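Arylmalonate decarboxylase (Bordetella bronchiseptica, PDB 3IXL) catalyses the enantioselective decarboxylation of 2-aryl-2-methylmalonates, giving 2-arylpropionates and carbon dioxide. Local coordinates at residues R81-N86 and A139-V144; P32-G37 and Q65-V70; A227-R230 and L236-E239; A50-V55 and A87-A92. The protein carries 2 engineered substitutions. All coordinates share one frame; numbering follows the deposited sequence.

Contact 1: residues R81-N86 and A139-V144; sequences RGAAFN and AEESLV
The carboxylate of Glu140 reaches the backbone amide of Ala83. Ala83 N donates to Glu140 OE2 over 2.7 Å, and at 160° the N-H points almost straight at the oxygen. The donor lies on the syn side of OE2 but 35° out of the carboxylate plane, so the N-H comes in from above the plane rather than within it. Beyond CG the Glu140 chain is extended (chi2 -178°), which carries the acid to the start of helix 83-97. Gly82 holds the N-cap position there, and its CA passes 3.4 Å from Glu140 OE2. The other oxygen, Glu140 OE1, accepts from a water that itself accepts from Ala84 N, so both oxygens are tied to amides of the first helical turn. That setting would probably favour the charged acid. Glu141 approaches by another route: its chain bends at chi2, bringing Glu141 OE2 to 3.5 Å from Ala83 CB. Ala83 CB is also 3.5 Å from Glu140 OE2, so the methyl touches both carboxylates. A second water gives its protons to Glu141 OE2 and Ala83 O and accepts from Asn86 ND2. Glu141 OE1 makes a salt bridge with Arg113, which ties the other oxygen of that acid to helix 104-114. Ser142 closes helix 128-140 as the C-prime residue of a Schellman motif. The contact therefore joins the start of helix 83-97, which precedes edge strand 101-103 of one parallel sheet, to the end of helix 128-140, which precedes edge strand 144-145 of the other.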
loop_
_atom_site.group_PDB
_atom_site.type_symbol
_atom_site.label_atom_id
_atom_site.label_comp_id
_atom_site.label_asym_id
_atom_site.label_seq_id
_atom_site.Cartn_x
_atom_site.Cartn_y
_atom_site.Cartn_z
ATOM N N ARG A 81 -6.092 3.584 12.819
ATOM C CA ARG A 81 -6.077 4.258 14.113
ATOM C C ARG A 81 -5.577 5.689 13.996
ATOM O O ARG A 81 -5.443 6.382 15.006
ATOM C CB ARG A 81 -5.223 3.465 15.097
ATOM C CG ARG A 81 -5.909 2.206 15.593
ATOM C CD ARG A 81 -4.987 1.386 16.474
ATOM N NE ARG A 81 -5.697 0.317 17.169
ATOM C CZ ARG A 81 -5.107 -0.692 17.798
ATOM N NH1 ARG A 81 -3.777 -0.796 17.819
ATOM N NH2 ARG A 81 -5.851 -1.609 18.400
ATOM N N GLY A 82 -5.306 6.139 12.777
ATOM C CA GLY A 82 -4.840 7.507 12.555
ATOM C C GLY A 82 -3.342 7.593 12.321
ATOM O O GLY A 82 -2.618 6.580 12.415
ATOM N N ALA A 83 -2.885 8.806 12.023
ATOM C CA ALA A 83 -1.488 9.047 11.651
ATOM C C ALA A 83 -0.480 8.784 12.765
ATOM O O ALA A 83 0.604 8.240 12.505
ATOM C CB ALA A 83 -1.320 10.468 11.115
ATOM N N ALA A 84 -0.813 9.180 13.991
ATOM C CA ALA A 84 0.102 8.971 15.111
ATOM C C ALA A 84 0.404 7.483 15.298
ATOM O O ALA A 84 1.553 7.113 15.563
ATOM C CB ALA A 84 -0.447 9.557 16.404
ATOM N N PHE A 85 -0.609 6.629 15.163
ATOM C CA PHE A 85 -0.373 5.192 15.352
ATOM C C PHE A 85 0.491 4.607 14.236
ATOM O O PHE A 85 1.344 3.767 14.489
ATOM C CB PHE A 85 -1.669 4.389 15.500
ATOM C CG PHE A 85 -1.444 2.905 15.612
ATOM C CD1 PHE A 85 -0.941 2.354 16.781
ATOM C CD2 PHE A 85 -1.707 2.067 14.532
ATOM C CE1 PHE A 85 -0.716 0.990 16.881
ATOM C CE2 PHE A 85 -1.490 0.701 14.623
ATOM C CZ PHE A 85 -0.981 0.159 15.801
ATOM N N ASN A 86 0.271 5.044 13.002
ATOM C CA ASN A 86 1.146 4.634 11.910
ATOM C C ASN A 86 2.605 4.924 12.262
ATOM O O ASN A 86 3.475 4.056 12.128
ATOM C CB ASN A 86 0.737 5.327 10.606
ATOM C CG ASN A 86 1.599 4.910 9.434
ATOM O OD1 ASN A 86 1.769 3.713 9.166
ATOM N ND2 ASN A 86 2.150 5.885 8.733
ATOM N N ALA A 139 -6.183 13.457 5.678
ATOM C CA ALA A 139 -6.354 14.832 6.165
ATOM C C ALA A 139 -5.369 15.175 7.286
ATOM O O ALA A 139 -4.824 16.286 7.318
ATOM C CB ALA A 139 -7.789 15.068 6.610
ATOM N N GLU A 140 -5.128 14.231 8.199
ATOM C CA GLU A 140 -4.132 14.421 9.262
ATOM C C GLU A 140 -2.748 14.675 8.678
ATOM O O GLU A 140 -1.916 15.351 9.300
ATOM C CB GLU A 140 -4.056 13.190 10.175
ATOM C CG GLU A 140 -5.160 13.059 11.208
ATOM C CD GLU A 140 -4.975 11.828 12.098
ATOM O OE1 GLU A 140 -5.035 11.966 13.341
ATOM O OE2 GLU A 140 -4.775 10.724 11.561
ATOM N N GLU A 141 -2.505 14.117 7.493
ATOM C CA GLU A 141 -1.211 14.202 6.830
ATOM C C GLU A 141 -1.161 15.309 5.780
ATOM O O GLU A 141 -0.300 15.305 4.895
ATOM C CB GLU A 141 -0.858 12.840 6.222
ATOM C CG GLU A 141 -0.530 11.779 7.266
ATOM C CD GLU A 141 0.872 11.923 7.851
ATOM O OE1 GLU A 141 1.652 12.778 7.376
ATOM O OE2 GLU A 141 1.203 11.158 8.780
ATOM N N SER A 142 -2.096 16.252 5.887
ATOM C CA SER A 142 -2.136 17.458 5.049
ATOM C C SER A 142 -2.472 17.206 3.578
ATOM O O SER A 142 -2.108 17.995 2.702
ATOM C CB SER A 142 -0.836 18.270 5.183
ATOM O OG SER A 142 -0.651 18.697 6.521
ATOM N N LEU A 143 -3.184 16.117 3.315
ATOM C CA LEU A 143 -3.741 15.869 1.990
ATOM C C LEU A 143 -5.235 16.133 2.027
ATOM O O LEU A 143 -5.832 16.210 3.109
ATOM C CB LEU A 143 -3.457 14.435 1.531
ATOM C CG LEU A 143 -1.977 14.064 1.433
ATOM C CD1 LEU A 143 -1.818 12.583 1.137
ATOM C CD2 LEU A 143 -1.258 14.905 0.390
ATOM N N VAL A 144 -5.837 16.280 0.850
ATOM C CA VAL A 144 -7.255 16.605 0.757
ATOM C C VAL A 144 -7.974 15.524 -0.042
ATOM O O VAL A 144 -7.910 15.512 -1.271
ATOM C CB VAL A 144 -7.492 17.999 0.108
ATOM C CG1 VAL A 144 -8.986 18.318 0.051
ATOM C CG2 VAL A 144 -6.745 19.087 0.875
HETATM O O HOH W 1 1.814 8.603 9.831
HETATM O O HOH W 2 -3.330 10.545 14.855
#

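Contact 2: residues P32-G37 and Q65-V70; sequences PFIASG and QGAAVV
Ile34 is where strand 33-37 first meets the other segment, and its CD1 methyl does the touching. CG1 lies between the backbone N and the carbonyl carbon (chi1 58°), and Ile34 CD1 reaches out to stand 3.7 Å from Gln65 CB. The two side chains pass antiparallel, and Ile34 CD1 also lies 3.8 Å from Gln65 NE2. Ala67 adds a looser apolar neighbour, with its CB 4.3 Å from Ile34 CD1. At Ala35 the side chain turns away, as alternation along a strand requires, and the backbone takes over. A water donates to Ala35 O over 2.8 Å and accepts from Gln65 NE2, so the extended glutamine is linked to the strand through solvent while its CB packs on the isoleucine. At Ser36 the CB again faces the second segment, and OG is hydrogen-bonded to His58 and Arg61 of helix 55-64, the helix whose end Gly66 marks with a Schellman motif. Leu62 of that helix touches Ile34, Ser36 and Val70, which places it over both strands. Strands 33-37 and 67-72 run parallel, with 8-13 lying between them in the sheet and helical chain joining them: a beta-alpha-beta crossover, the recurring unit of an alpha/beta fold with helices laid against a parallel sheet.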
loop_
_atom_site.group_PDB
_atom_site.type_symbol
_atom_site.label_atom_id
_atom_site.label_comp_id
_atom_site.label_asym_id
_atom_site.label_seq_id
_atom_site.Cartn_x
_atom_site.Cartn_y
_atom_site.Cartn_z
ATOM N N PRO A 32 15.299 -9.786 -4.166
ATOM C CA PRO A 32 14.748 -10.797 -3.258
ATOM C C PRO A 32 13.814 -10.203 -2.203
ATOM O O PRO A 32 14.160 -9.230 -1.512
ATOM C CB PRO A 32 15.993 -11.379 -2.592
ATOM C CG PRO A 32 16.964 -10.219 -2.559
ATOM C CD PRO A 32 16.658 -9.366 -3.769
ATOM N N PHE A 33 12.640 -10.797 -2.086
ATOM C CA PHE A 33 11.674 -10.426 -1.059
ATOM C C PHE A 33 11.348 -11.640 -0.219
ATOM O O PHE A 33 11.239 -12.742 -0.752
ATOM C CB PHE A 33 10.385 -9.900 -1.699
ATOM C CG PHE A 33 10.578 -8.651 -2.498
ATOM C CD1 PHE A 33 10.791 -8.721 -3.877
ATOM C CD2 PHE A 33 10.555 -7.398 -1.893
ATOM C CE1 PHE A 33 10.987 -7.570 -4.632
ATOM C CE2 PHE A 33 10.750 -6.237 -2.648
ATOM C CZ PHE A 33 10.974 -6.322 -4.011
ATOM N N ILE A 34 11.203 -11.443 1.088
ATOM C CA ILE A 34 10.741 -12.493 1.984
ATOM C C ILE A 34 9.556 -11.961 2.757
ATOM O O ILE A 34 9.431 -10.741 2.929
ATOM C CB ILE A 34 11.855 -13.005 2.939
ATOM C CG1 ILE A 34 12.435 -11.865 3.786
ATOM C CG2 ILE A 34 12.941 -13.742 2.139
ATOM C CD1 ILE A 34 13.392 -12.329 4.896
ATOM N N ALA A 35 8.678 -12.854 3.200
ATOM C CA ALA A 35 7.435 -12.421 3.816
ATOM C C ALA A 35 7.056 -13.283 4.992
ATOM O O ALA A 35 7.525 -14.410 5.134
ATOM C CB ALA A 35 6.302 -12.361 2.794
ATOM N N SER A 36 6.223 -12.710 5.842
ATOM C CA SER A 36 5.730 -13.374 7.027
ATOM C C SER A 36 4.271 -12.953 7.186
ATOM O O SER A 36 3.948 -11.760 7.088
ATOM C CB SER A 36 6.577 -12.975 8.233
ATOM O OG SER A 36 6.275 -13.794 9.355
ATOM N N GLY A 37 3.391 -13.931 7.402
ATOM C CA GLY A 37 1.945 -13.706 7.360
ATOM C C GLY A 37 1.237 -13.554 8.688
ATOM O O GLY A 37 1.465 -14.332 9.617
ATOM N N GLN A 65 15.809 -13.453 9.870
ATOM C CA GLN A 65 16.036 -14.020 8.536
ATOM C C GLN A 65 17.009 -13.222 7.667
ATOM O O GLN A 65 17.302 -13.612 6.534
ATOM C CB GLN A 65 14.710 -14.162 7.793
ATOM C CG GLN A 65 13.784 -15.200 8.361
ATOM C CD GLN A 65 12.523 -15.316 7.537
ATOM O OE1 GLN A 65 12.351 -16.265 6.774
ATOM N NE2 GLN A 65 11.655 -14.324 7.646
ATOM N N GLY A 66 17.495 -12.093 8.178
ATOM C CA GLY A 66 18.492 -11.302 7.464
ATOM C C GLY A 66 17.942 -10.156 6.633
ATOM O O GLY A 66 18.668 -9.563 5.838
ATOM N N ALA A 67 16.662 -9.838 6.815
ATOM C CA ALA A 67 16.070 -8.711 6.100
ATOM C C ALA A 67 16.852 -7.431 6.337
ATOM O O ALA A 67 17.290 -7.173 7.465
ATOM C CB ALA A 67 14.625 -8.513 6.521
ATOM N N ALA A 68 17.005 -6.630 5.286
ATOM C CA ALA A 68 17.671 -5.327 5.401
ATOM C C ALA A 68 16.681 -4.220 5.758
ATOM O O ALA A 68 17.069 -3.184 6.306
ATOM C CB ALA A 68 18.390 -4.986 4.106
ATOM N N VAL A 69 15.411 -4.427 5.404
ATOM C CA VAL A 69 14.330 -3.489 5.718
ATOM C C VAL A 69 13.067 -4.309 5.945
ATOM O O VAL A 69 12.953 -5.434 5.436
ATOM C CB VAL A 69 14.076 -2.482 4.576
ATOM C CG1 VAL A 69 15.337 -1.689 4.230
ATOM C CG2 VAL A 69 13.581 -3.181 3.370
ATOM N N VAL A 70 12.134 -3.771 6.727
ATOM C CA VAL A 70 10.855 -4.434 6.945
ATOM C C VAL A 70 9.732 -3.462 6.632
ATOM O O VAL A 70 9.760 -2.311 7.091
ATOM C CB VAL A 70 10.720 -4.921 8.396
ATOM C CG1 VAL A 70 9.308 -5.437 8.655
ATOM C CG2 VAL A 70 11.762 -6.025 8.679
HETATM O O HOH W 3 10.184 -15.078 5.405
#

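Contact 3: residues A227-R230 and L236-E239; sequences AKAR and LFDE
The last helix of the chain, 235-238, packs against the loop that leads to it, and the pair that touches directly is Ala229 and Phe237. The methyl Ala229 CB rests 3.5 Å from Phe237 CD2, and the ring carbon next to it, CG, is also within van der Waals range. Both CB atoms point into the interface. Phe237 CG stands anti to its own carbonyl carbon (chi1 -62°), which sets the ring beside the backbone N, with CD2 at the methyl. A water lies at the edge of this ring, in its plane, where it accepts from Ala229 N at 3.0 Å and donates to Phe237 O. Loop and final helix together form the C-terminal tail of the fold, in contact with helix 211-222: Phe237 touches Pro213, and Leu236 packs on Ala214 and Trp217. Tyr28, from a separate loop, touches both Ala229 and Phe237. Polar contact between the segments passes through water, with Asp238 OD1 within bonding distance of two waters. One water donates to Asp238 OD1 and Arg230 O, its oxygen 2.7 Å from Asp238 OD1. Another lies 2.8 Å from Ala229 O and also close to Asp238 OD1; it has more acceptors nearby than protons, so its bonds cannot all be made at once. Asp238 OD1 itself remains 4.2 Å from Arg230 O, a gap spanned by solvent. The second oxygen, Asp238 OD2, accepts from Gly232 N, fixing the carboxylate to the link between the segments.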
loop_
_atom_site.group_PDB
_atom_site.type_symbol
_atom_site.label_atom_id
_atom_site.label_comp_id
_atom_site.label_asym_id
_atom_site.label_seq_id
_atom_site.Cartn_x
_atom_site.Cartn_y
_atom_site.Cartn_z
ATOM N N ALA A 227 17.381 0.981 -6.699
ATOM C CA ALA A 227 16.920 0.021 -7.703
ATOM C C ALA A 227 15.668 0.544 -8.394
ATOM O O ALA A 227 14.813 1.163 -7.757
ATOM C CB ALA A 227 16.651 -1.336 -7.065
ATOM N N LYS A 228 15.577 0.313 -9.699
ATOM C CA LYS A 228 14.453 0.825 -10.487
ATOM C C LYS A 228 13.570 -0.312 -10.972
ATOM O O LYS A 228 14.048 -1.410 -11.257
ATOM C CB LYS A 228 14.945 1.679 -11.665
ATOM C CG LYS A 228 15.740 2.935 -11.264
ATOM C CD LYS A 228 14.986 3.852 -10.286
ATOM C CE LYS A 228 15.885 4.983 -9.793
ATOM N NZ LYS A 228 15.477 5.530 -8.470
ATOM N N ALA A 229 12.272 -0.049 -11.043
ATOM C CA ALA A 229 11.328 -1.061 -11.493
ATOM C C ALA A 229 11.357 -1.205 -13.010
ATOM O O ALA A 229 11.781 -0.291 -13.731
ATOM C CB ALA A 229 9.916 -0.713 -11.038
ATOM N N ARG A 230 10.880 -2.349 -13.482
ATOM C CA ARG A 230 10.613 -2.524 -14.901
ATOM C C ARG A 230 9.604 -1.455 -15.330
ATOM O O ARG A 230 8.797 -1.018 -14.507
ATOM C CB ARG A 230 10.088 -3.934 -15.167
ATOM C CG ARG A 230 11.137 -5.031 -14.960
ATOM C CD ARG A 230 12.157 -5.079 -16.113
ATOM N NE ARG A 230 13.144 -6.145 -15.930
ATOM C CZ ARG A 230 12.989 -7.401 -16.344
ATOM N NH1 ARG A 230 11.889 -7.773 -16.983
ATOM N NH2 ARG A 230 13.947 -8.293 -16.125
ATOM N N LEU A 236 4.774 6.721 -10.794
ATOM C CA LEU A 236 5.510 6.569 -9.540
ATOM C C LEU A 236 6.873 5.931 -9.810
ATOM O O LEU A 236 7.914 6.382 -9.303
ATOM C CB LEU A 236 4.724 5.716 -8.538
ATOM C CG LEU A 236 5.427 5.554 -7.187
ATOM C CD1 LEU A 236 5.622 6.875 -6.462
ATOM C CD2 LEU A 236 4.662 4.570 -6.301
ATOM N N PHE A 237 6.862 4.887 -10.630
ATOM C CA PHE A 237 8.073 4.151 -10.936
ATOM C C PHE A 237 8.884 4.801 -12.031
ATOM O O PHE A 237 10.112 4.895 -11.926
ATOM C CB PHE A 237 7.728 2.722 -11.347
ATOM C CG PHE A 237 7.055 1.950 -10.268
ATOM C CD1 PHE A 237 5.670 1.842 -10.226
ATOM C CD2 PHE A 237 7.802 1.373 -9.250
ATOM C CE1 PHE A 237 5.042 1.139 -9.193
ATOM C CE2 PHE A 237 7.184 0.668 -8.216
ATOM C CZ PHE A 237 5.812 0.551 -8.183
ATOM N N ASP A 238 8.206 5.234 -13.086
ATOM C CA ASP A 238 8.924 5.643 -14.283
ATOM C C ASP A 238 9.524 7.038 -14.186
ATOM O O ASP A 238 10.423 7.379 -14.964
ATOM C CB ASP A 238 8.061 5.441 -15.527
ATOM C CG ASP A 238 7.831 3.963 -15.837
ATOM O OD1 ASP A 238 8.458 3.090 -15.172
ATOM O OD2 ASP A 238 7.007 3.670 -16.730
ATOM N N GLU A 239 9.073 7.827 -13.216
ATOM C CA GLU A 239 9.624 9.176 -13.047
ATOM C C GLU A 239 10.881 9.210 -12.173
ATOM O O GLU A 239 10.995 9.993 -11.225
ATOM C CB GLU A 239 8.543 10.155 -12.606
ATOM C CG GLU A 239 7.530 10.386 -13.716
ATOM C CD GLU A 239 6.486 11.431 -13.390
ATOM O OE1 GLU A 239 6.493 12.002 -12.280
ATOM O OE2 GLU A 239 5.635 11.688 -14.266
HETATM O O HOH W 4 11.207 2.648 -10.270
HETATM O O HOH W 5 10.837 2.340 -13.961
HETATM O O HOH W 6 7.066 1.021 -14.042
#

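Contact 4: residues A50-V55 and A87-A92; sequences AVIESV and AALTVA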
loop_
_atom_site.group_PDB
_atom_site.type_symbol
_atom_site.label_atom_id
_atom_site.label_comp_id
_atom_site.label_asym_id
_atom_site.label_seq_id
_atom_site.Cartn_x
_atom_site.Cartn_y
_atom_site.Cartn_z
ATOM N N ALA A 50 -7.412 -8.120 15.899
ATOM C CA ALA A 50 -7.023 -9.500 16.209
ATOM C C ALA A 50 -5.585 -9.865 15.818
ATOM O O ALA A 50 -5.055 -10.875 16.287
ATOM C CB ALA A 50 -8.000 -10.489 15.599
ATOM N N VAL A 51 -4.957 -9.062 14.959
ATOM C CA VAL A 51 -3.589 -9.361 14.506
ATOM C C VAL A 51 -2.580 -8.238 14.729
ATOM O O VAL A 51 -1.370 -8.473 14.637
ATOM C CB VAL A 51 -3.527 -9.790 13.008
ATOM C CG1 VAL A 51 -4.300 -11.079 12.788
ATOM C CG2 VAL A 51 -4.003 -8.667 12.078
ATOM N N ILE A 52 -3.060 -7.023 15.001
ATOM C CA ILE A 52 -2.173 -5.856 15.037
ATOM C C ILE A 52 -1.038 -6.015 16.056
ATOM O O ILE A 52 0.071 -5.534 15.841
ATOM C CB ILE A 52 -2.961 -4.534 15.267
ATOM C CG1 ILE A 52 -2.062 -3.298 15.129
ATOM C CG2 ILE A 52 -3.618 -4.527 16.644
ATOM C CD1 ILE A 52 -1.544 -3.045 13.725
ATOM N N GLU A 53 -1.322 -6.712 17.153
ATOM C CA GLU A 53 -0.341 -6.864 18.221
ATOM C C GLU A 53 0.826 -7.765 17.841
ATOM O O GLU A 53 1.866 -7.737 18.504
ATOM C CB GLU A 53 -1.014 -7.402 19.479
ATOM C CG GLU A 53 -2.064 -6.448 20.027
ATOM C CD GLU A 53 -2.966 -7.089 21.058
ATOM O OE1 GLU A 53 -3.129 -6.483 22.133
ATOM O OE2 GLU A 53 -3.510 -8.183 20.802
ATOM N N SER A 54 0.653 -8.560 16.789
ATOM C CA SER A 54 1.689 -9.489 16.346
ATOM C C SER A 54 2.680 -8.889 15.359
ATOM O O SER A 54 3.668 -9.524 15.025
ATOM C CB SER A 54 1.064 -10.745 15.743
ATOM O OG SER A 54 0.423 -10.470 14.503
ATOM N N VAL A 55 2.403 -7.679 14.887
ATOM C CA VAL A 55 3.252 -7.050 13.882
ATOM C C VAL A 55 4.718 -6.994 14.315
ATOM O O VAL A 55 5.606 -7.368 13.551
ATOM C CB VAL A 55 2.714 -5.663 13.476
ATOM C CG1 VAL A 55 3.760 -4.888 12.658
ATOM C CG2 VAL A 55 1.421 -5.830 12.680
ATOM N N ALA A 87 2.862 6.127 12.765
ATOM C CA ALA A 87 4.222 6.517 13.136
ATOM C C ALA A 87 4.740 5.703 14.330
ATOM O O ALA A 87 5.887 5.246 14.314
ATOM C CB ALA A 87 4.273 8.013 13.443
ATOM N N ALA A 88 3.895 5.516 15.350
ATOM C CA ALA A 88 4.302 4.808 16.568
ATOM C C ALA A 88 4.579 3.335 16.303
ATOM O O ALA A 88 5.515 2.752 16.859
ATOM C CB ALA A 88 3.256 4.961 17.658
ATOM N N LEU A 89 3.755 2.733 15.452
ATOM C CA LEU A 89 3.960 1.344 15.064
ATOM C C LEU A 89 5.283 1.183 14.318
ATOM O O LEU A 89 6.022 0.224 14.570
ATOM C CB LEU A 89 2.788 0.844 14.212
ATOM C CG LEU A 89 2.866 -0.619 13.776
ATOM C CD1 LEU A 89 2.906 -1.548 14.980
ATOM C CD2 LEU A 89 1.681 -0.956 12.881
ATOM N N THR A 90 5.588 2.118 13.421
ATOM C CA THR A 90 6.860 2.098 12.702
ATOM C C THR A 90 8.041 2.149 13.666
ATOM O O THR A 90 8.997 1.382 13.527
ATOM C CB THR A 90 6.953 3.254 11.697
ATOM O OG1 THR A 90 5.823 3.193 10.811
ATOM C CG2 THR A 90 8.243 3.157 10.874
ATOM N N VAL A 91 7.963 3.047 14.647
ATOM C CA VAL A 91 9.020 3.196 15.640
ATOM C C VAL A 91 9.176 1.922 16.463
ATOM O O VAL A 91 10.305 1.502 16.741
ATOM C CB VAL A 91 8.769 4.423 16.555
ATOM C CG1 VAL A 91 9.698 4.395 17.779
ATOM C CG2 VAL A 91 8.966 5.699 15.773
ATOM N N ALA A 92 8.058 1.308 16.851
ATOM C CA ALA A 92 8.097 0.054 17.609
ATOM C C ALA A 92 8.772 -1.057 16.815
ATOM O O ALA A 92 9.566 -1.821 17.360
ATOM C CB ALA A 92 6.705 -0.368 18.046
#
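The backbones stand well apart, with Val55 and Leu89 nearest at 8.5 Å between their CA atoms, and side chains alone close the gap. Leu89 bridges it with both branches of its fork. With CG anti to the backbone N (chi1 -178°), the fork reaches across from helix 83-97. Leu89 CD2 comes to 3.9 Å from Ile52 CD1, two methyls of side chains that cross obliquely. The other branch, Leu89 CD1, lies 4.2 Å from Val55 CG1, and here the side chains cross at about a right angle. Ile52 and Val55, three residues apart, thus take one branch each. The side chain of Ile52 is about 11 Å from the bound 2-phenylacetic acid. The irregular turn is tied internally at Val51 O, which accepts from Ser54 N at 3.0 Å and from Ser54 OG at 2.7 Å. The hydroxyl lies in the carbonyl plane, on a lone pair, with a C=O...donor angle of 143°. All three touching residues are buried, and Val55 and Leu89 both also rest on Leu72 of strand 67-72. Such a layer of aliphatic side chains, here between helix 83-97, the irregular turn leading into helix 55-64 and strand 67-72, is characteristic of an alpha/beta fold.

In the fold
Contact 4 is buried and wholly apolar, whereas contact 1 lies at the surface and depends on carboxylates, helix amides and water. Contacts 2 and 3 are partly buried and combine small apolar touches with bridging water, more of it in contact 3. Contacts 1 and 4 both use helix 83-97 and meet directly where Phe85 CZ lies 3.7 Å from Ile52 CG1. Contact 2 joins strand 33-37 to the start of strand 67-72, in the sheet on which contact 4 rests through Leu72; their nearest atoms are about 6 Å apart. Contact 3 sits at the C-terminal tail, across the chain's centre from contact 4. Contact 1 alone spans helices associated with the two different sheets.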